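Long-range contact in KLLA0E08119p (Kluyveromyces lactis, PDB 3VA7), which is the urea carboxylase part of a longer enzyme and probably carboxylates urea with ATP, bicarbonate and biotin, the first step of urea breakdown through allophanate: residues 842-856 against 888-901. Sequence-based numbering, arbitrary orientation.
Sequences QAGDRYILVEYGELE and RSVLIEFDGSKINQ. With NA (sodium ion), chain K.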
loop_
_atom_site.group_PDB
_atom_site.type_symbol
_atom_site.label_atom_id
_atom_site.label_comp_id
_atom_site.label_asym_id
_atom_site.label_seq_id
_atom_site.Cartn_x
_atom_site.Cartn_y
_atom_site.Cartn_z
ATOM N N GLN A 842 11.274 33.238 2.586
ATOM C CA GLN A 842 9.917 33.037 2.287
ATOM C C GLN A 842 9.850 31.809 1.387
ATOM O O GLN A 842 10.543 31.753 0.376
ATOM C CB GLN A 842 9.452 34.258 1.506
ATOM C CG GLN A 842 8.085 34.106 0.872
ATOM C CD GLN A 842 7.651 35.396 0.204
ATOM O OE1 GLN A 842 6.672 36.039 0.615
ATOM N NE2 GLN A 842 8.400 35.796 -0.816
ATOM N N ALA A 843 8.994 30.853 1.711
ATOM C CA ALA A 843 8.948 29.602 0.947
ATOM C C ALA A 843 7.530 29.142 0.717
ATOM O O ALA A 843 7.099 28.111 1.246
ATOM C CB ALA A 843 9.768 28.503 1.667
ATOM N N GLY A 844 6.808 29.913 -0.062
ATOM C CA GLY A 844 5.415 29.630 -0.297
ATOM C C GLY A 844 4.493 30.403 0.620
ATOM O O GLY A 844 4.844 30.818 1.695
ATOM N N ASP A 845 3.320 30.655 0.108
ATOM C CA ASP A 845 2.120 31.063 0.821
ATOM C C ASP A 845 2.033 30.486 2.312
ATOM O O ASP A 845 1.401 31.069 3.189
ATOM C CB ASP A 845 1.033 30.479 -0.143
ATOM C CG ASP A 845 -0.321 30.888 0.200
ATOM O OD1 ASP A 845 -0.866 31.698 -0.529
ATOM O OD2 ASP A 845 -0.934 30.406 1.192
ATOM N N ARG A 846 2.626 29.307 2.559
ATOM C CA ARG A 846 2.354 28.497 3.772
ATOM C C ARG A 846 3.572 28.228 4.671
ATOM O O ARG A 846 3.464 27.501 5.672
ATOM C CB ARG A 846 1.790 27.110 3.405
ATOM C CG ARG A 846 0.294 27.051 3.164
ATOM C CD ARG A 846 -0.147 25.741 2.618
ATOM N NE ARG A 846 0.331 25.586 1.245
ATOM C CZ ARG A 846 0.089 24.513 0.481
ATOM N NH1 ARG A 846 -0.640 23.497 0.953
ATOM N NH2 ARG A 846 0.526 24.495 -0.770
ATOM N N TYR A 847 4.733 28.782 4.338
ATOM C CA TYR A 847 5.885 28.407 5.115
ATOM C C TYR A 847 6.968 29.414 5.032
ATOM O O TYR A 847 7.115 30.123 4.013
ATOM C CB TYR A 847 6.589 27.189 4.519
ATOM C CG TYR A 847 5.809 26.063 3.918
ATOM C CD1 TYR A 847 5.164 26.189 2.649
ATOM C CD2 TYR A 847 5.793 24.843 4.576
ATOM C CE1 TYR A 847 4.499 25.136 2.102
ATOM C CE2 TYR A 847 5.158 23.758 4.030
ATOM C CZ TYR A 847 4.531 23.893 2.798
ATOM O OH TYR A 847 3.925 22.761 2.358
ATOM N N ILE A 848 7.786 29.367 6.078
ATOM C CA ILE A 848 9.005 30.136 6.166
ATOM C C ILE A 848 10.109 29.105 6.358
ATOM O O ILE A 848 10.007 28.231 7.209
ATOM C CB ILE A 848 8.975 31.113 7.406
ATOM C CG1 ILE A 848 7.889 32.231 7.241
ATOM C CG2 ILE A 848 10.328 31.684 7.693
ATOM C CD1 ILE A 848 7.991 33.434 8.333
ATOM N N LEU A 849 11.147 29.188 5.543
ATOM C CA LEU A 849 12.287 28.337 5.703
ATOM C C LEU A 849 13.348 29.013 6.592
ATOM O O LEU A 849 13.798 30.116 6.263
ATOM C CB LEU A 849 12.836 28.037 4.307
ATOM C CG LEU A 849 14.061 27.099 4.205
ATOM C CD1 LEU A 849 13.712 25.673 4.581
ATOM C CD2 LEU A 849 14.701 27.150 2.797
ATOM N N VAL A 850 13.770 28.362 7.677
ATOM C CA VAL A 850 14.830 28.910 8.572
ATOM C C VAL A 850 16.144 28.198 8.254
ATOM O O VAL A 850 16.246 26.964 8.392
ATOM C CB VAL A 850 14.500 28.648 10.101
ATOM C CG1 VAL A 850 15.532 29.205 11.007
ATOM C CG2 VAL A 850 13.191 29.223 10.488
ATOM N N GLU A 851 17.154 28.938 7.839
ATOM C CA GLU A 851 18.444 28.323 7.494
ATOM C C GLU A 851 19.612 28.703 8.416
ATOM O O GLU A 851 19.971 29.861 8.541
ATOM C CB GLU A 851 18.822 28.694 6.061
ATOM C CG GLU A 851 17.924 28.097 5.029
ATOM C CD GLU A 851 18.357 28.549 3.671
ATOM O OE1 GLU A 851 19.058 29.584 3.590
ATOM O OE2 GLU A 851 18.003 27.879 2.689
ATOM N N TYR A 852 20.221 27.725 9.041
ATOM C CA TYR A 852 21.392 28.009 9.869
ATOM C C TYR A 852 22.765 28.002 9.175
ATOM O O TYR A 852 23.052 27.182 8.290
ATOM C CB TYR A 852 21.429 27.062 11.070
ATOM C CG TYR A 852 20.317 27.298 12.066
ATOM C CD1 TYR A 852 20.097 28.577 12.654
ATOM C CD2 TYR A 852 19.497 26.277 12.431
ATOM C CE1 TYR A 852 19.095 28.770 13.596
ATOM C CE2 TYR A 852 18.498 26.471 13.365
ATOM C CZ TYR A 852 18.297 27.700 13.938
ATOM O OH TYR A 852 17.261 27.817 14.834
ATOM N N GLY A 853 23.609 28.918 9.620
ATOM C CA GLY A 853 25.019 28.901 9.342
ATOM C C GLY A 853 25.321 29.470 7.992
ATOM O O GLY A 853 24.429 29.989 7.329
ATOM N N GLU A 854 26.593 29.381 7.611
ATOM C CA GLU A 854 27.000 29.471 6.226
ATOM C C GLU A 854 26.654 28.119 5.548
ATOM O O GLU A 854 26.168 27.181 6.213
ATOM C CB GLU A 854 28.503 29.816 6.132
ATOM C CG GLU A 854 28.930 31.095 6.919
ATOM C CD GLU A 854 28.504 32.409 6.240
ATOM O OE1 GLU A 854 28.204 32.382 5.025
ATOM O OE2 GLU A 854 28.456 33.472 6.920
ATOM N N LEU A 855 26.837 28.036 4.233
ATOM C CA LEU A 855 26.450 26.815 3.488
ATOM C C LEU A 855 27.472 25.671 3.776
ATOM O O LEU A 855 28.511 25.503 3.111
ATOM C CB LEU A 855 26.185 27.085 1.987
ATOM C CG LEU A 855 25.305 28.298 1.520
ATOM C CD1 LEU A 855 25.142 28.365 -0.019
ATOM C CD2 LEU A 855 23.910 28.450 2.208
ATOM N N GLU A 856 27.142 24.903 4.810
ATOM C CA GLU A 856 28.127 24.191 5.591
ATOM C C GLU A 856 27.407 23.246 6.561
ATOM O O GLU A 856 26.300 23.562 7.071
ATOM C CB GLU A 856 28.898 25.196 6.417
ATOM C CG GLU A 856 30.152 24.668 7.010
ATOM C CD GLU A 856 31.301 24.771 6.033
ATOM O OE1 GLU A 856 32.466 24.634 6.499
ATOM O OE2 GLU A 856 31.029 25.001 4.810
ATOM N N ARG A 888 20.502 21.631 7.886
ATOM C CA ARG A 888 20.929 22.819 8.602
ATOM C C ARG A 888 19.767 23.867 8.625
ATOM O O ARG A 888 19.982 25.067 8.759
ATOM C CB ARG A 888 22.157 23.392 7.887
ATOM C CG ARG A 888 21.846 23.822 6.480
ATOM C CD ARG A 888 23.044 24.430 5.864
ATOM N NE ARG A 888 23.059 25.892 5.909
ATOM C CZ ARG A 888 22.552 26.685 4.977
ATOM N NH1 ARG A 888 21.937 26.201 3.925
ATOM N NH2 ARG A 888 22.665 27.993 5.114
ATOM N N SER A 889 18.543 23.379 8.478
ATOM C CA SER A 889 17.403 24.220 8.292
ATOM C C SER A 889 16.180 23.524 8.874
ATOM O O SER A 889 16.237 22.340 9.280
ATOM C CB SER A 889 17.198 24.459 6.810
ATOM O OG SER A 889 16.617 23.258 6.304
ATOM N N VAL A 890 15.067 24.255 8.924
ATOM C CA VAL A 890 13.801 23.640 9.316
ATOM C C VAL A 890 12.749 24.412 8.618
ATOM O O VAL A 890 12.830 25.647 8.469
ATOM C CB VAL A 890 13.532 23.655 10.892
ATOM C CG1 VAL A 890 13.765 25.093 11.495
ATOM C CG2 VAL A 890 12.110 23.121 11.248
ATOM N N LEU A 891 11.751 23.711 8.147
ATOM C CA LEU A 891 10.740 24.423 7.416
ATOM C C LEU A 891 9.519 24.504 8.323
ATOM O O LEU A 891 9.111 23.510 8.914
ATOM C CB LEU A 891 10.460 23.704 6.106
ATOM C CG LEU A 891 9.335 24.294 5.294
ATOM C CD1 LEU A 891 9.796 25.572 4.598
ATOM C CD2 LEU A 891 8.805 23.258 4.344
ATOM N N ILE A 892 8.961 25.699 8.425
ATOM C CA ILE A 892 7.880 25.955 9.314
ATOM C C ILE A 892 6.628 26.267 8.535
ATOM O O ILE A 892 6.589 27.273 7.790
ATOM C CB ILE A 892 8.252 27.148 10.170
ATOM C CG1 ILE A 892 9.240 26.680 11.215
ATOM C CG2 ILE A 892 7.024 27.697 10.900
ATOM C CD1 ILE A 892 10.276 27.563 11.416
ATOM N N GLU A 893 5.619 25.407 8.684
ATOM C CA GLU A 893 4.376 25.600 7.960
ATOM C C GLU A 893 3.410 26.286 8.865
ATOM O O GLU A 893 3.266 25.889 10.059
ATOM C CB GLU A 893 3.753 24.297 7.435
ATOM C CG GLU A 893 2.564 24.527 6.474
ATOM C CD GLU A 893 1.798 23.242 6.068
ATOM O OE1 GLU A 893 2.270 22.129 6.328
ATOM O OE2 GLU A 893 0.681 23.339 5.499
ATOM N N PHE A 894 2.736 27.307 8.327
ATOM C CA PHE A 894 1.718 27.977 9.127
ATOM C C PHE A 894 0.348 28.075 8.486
ATOM O O PHE A 894 0.150 27.892 7.267
ATOM C CB PHE A 894 2.188 29.354 9.611
ATOM C CG PHE A 894 2.605 30.322 8.482
ATOM C CD1 PHE A 894 1.798 31.432 8.158
ATOM C CD2 PHE A 894 3.820 30.133 7.774
ATOM C CE1 PHE A 894 2.183 32.334 7.145
ATOM C CE2 PHE A 894 4.226 31.013 6.740
ATOM C CZ PHE A 894 3.402 32.114 6.420
ATOM N N ASP A 895 -0.597 28.382 9.360
ATOM C CA ASP A 895 -1.966 28.683 9.005
ATOM C C ASP A 895 -2.153 30.204 9.074
ATOM O O ASP A 895 -2.284 30.766 10.146
ATOM C CB ASP A 895 -2.867 28.006 10.023
ATOM C CG ASP A 895 -4.304 28.061 9.636
ATOM O OD1 ASP A 895 -4.664 28.931 8.783
ATOM O OD2 ASP A 895 -5.066 27.232 10.193
ATOM N N GLY A 896 -2.177 30.842 7.918
ATOM C CA GLY A 896 -2.325 32.294 7.760
ATOM C C GLY A 896 -3.604 32.897 8.336
ATOM O O GLY A 896 -3.664 34.095 8.645
ATOM N N SER A 897 -4.619 32.060 8.491
ATOM C CA SER A 897 -5.810 32.486 9.167
ATOM C C SER A 897 -5.600 32.547 10.707
ATOM O O SER A 897 -6.416 33.168 11.420
ATOM C CB SER A 897 -6.989 31.592 8.765
ATOM O OG SER A 897 -7.158 30.503 9.644
ATOM N N LYS A 898 -4.510 31.942 11.206
ATOM C CA LYS A 898 -4.192 31.991 12.649
ATOM C C LYS A 898 -3.000 32.878 13.043
ATOM O O LYS A 898 -2.990 33.434 14.175
ATOM C CB LYS A 898 -4.037 30.614 13.275
ATOM C CG LYS A 898 -5.178 29.622 12.992
ATOM C CD LYS A 898 -5.347 28.764 14.231
ATOM C CE LYS A 898 -5.767 27.363 13.921
ATOM N NZ LYS A 898 -6.946 27.492 13.090
ATOM N N ILE A 899 -2.058 33.085 12.116
ATOM C CA ILE A 899 -0.845 33.862 12.362
ATOM C C ILE A 899 -0.374 34.264 10.998
ATOM O O ILE A 899 -0.419 33.425 10.130
ATOM C CB ILE A 899 0.246 32.986 13.081
ATOM C CG1 ILE A 899 1.518 33.792 13.337
ATOM C CG2 ILE A 899 0.559 31.730 12.246
ATOM C CD1 ILE A 899 2.477 33.148 14.333
ATOM N N ASN A 900 0.019 35.523 10.774
ATOM C CA ASN A 900 0.469 35.949 9.447
ATOM C C ASN A 900 1.962 35.842 9.323
ATOM O O ASN A 900 2.658 35.647 10.318
ATOM C CB ASN A 900 0.011 37.366 9.059
ATOM C CG ASN A 900 0.448 38.439 10.063
ATOM O OD1 ASN A 900 -0.383 38.922 10.833
ATOM N ND2 ASN A 900 1.738 38.793 10.087
ATOM N N GLN A 901 2.460 36.006 8.111
ATOM C CA GLN A 901 3.863 35.877 7.842
ATOM C C GLN A 901 4.724 36.724 8.766
ATOM O O GLN A 901 5.710 36.225 9.353
ATOM C CB GLN A 901 4.145 36.248 6.380
ATOM C CG GLN A 901 5.412 35.694 5.846
ATOM C CD GLN A 901 5.755 36.245 4.471
ATOM O OE1 GLN A 901 5.886 37.472 4.270
ATOM N NE2 GLN A 901 5.930 35.333 3.502
HETATM NA NA NA K . -2.612 29.933 2.273
HETATM O O HOH W 1 -0.948 30.019 5.071
HETATM O O HOH W 2 -1.182 22.375 3.818
HETATM O O HOH W 3 5.803 32.706 3.900
HETATM O O HOH W 4 3.844 20.619 3.870
HETATM O O HOH W 5 -3.942 27.937 3.969
#
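R888 reaches across the end of the strand pair and lays its guanidinium along the loop 853-856 that follows strand 847-852. NE donates to Y852 O at 2.7 Å, while NH2 adds weak bonds to Y852 O and to G853 O, the latter at the edge of the group; L855 CA sits over one face and E851 CB over the other. The bend at chi3 (-98°) turns the guanidinium back to Y852, whose own N donates to R888 O at 2.7 Å, so main chain and side chain of one arginine grip one residue. With the guanidinium cut back to an alanine, Y852 O would lose the NE bond, and the loop 853-855 would probably be less firmly held against the strand end. E851 OE1, near NH2, forms its salt bridge with R841 instead. Strands 847-852 and 889-894 are antiparallel neighbours at 162° in a five-stranded sheet of the carboxyltransferase domain (subdomain C and D); helix 901-912 covers I848, I892 and F894, and helix 859-875 packs on Y852. On that face I848 CG1 packs against F894 CE2 (3.9 Å), and V850 CG2 against I892 CD1. The other face carries Y847, whose CD2 meets L891 CD2 and, at 3.6 Å, E893 CB; water 4 joins its OH to E893 OE1, and water 2 links E893 OE2 to R846 NH1. Near the start of helix 901-912, Q901 NE2 donates almost straight (174°) to OE1 of Q842, at the end of strand 838-842, and also to water 3, which in turn donates to Y847 O; Q842 NE2 donates to C669 O. At the same end, D845 OD2 binds the sodium ion, which E764 also ligates.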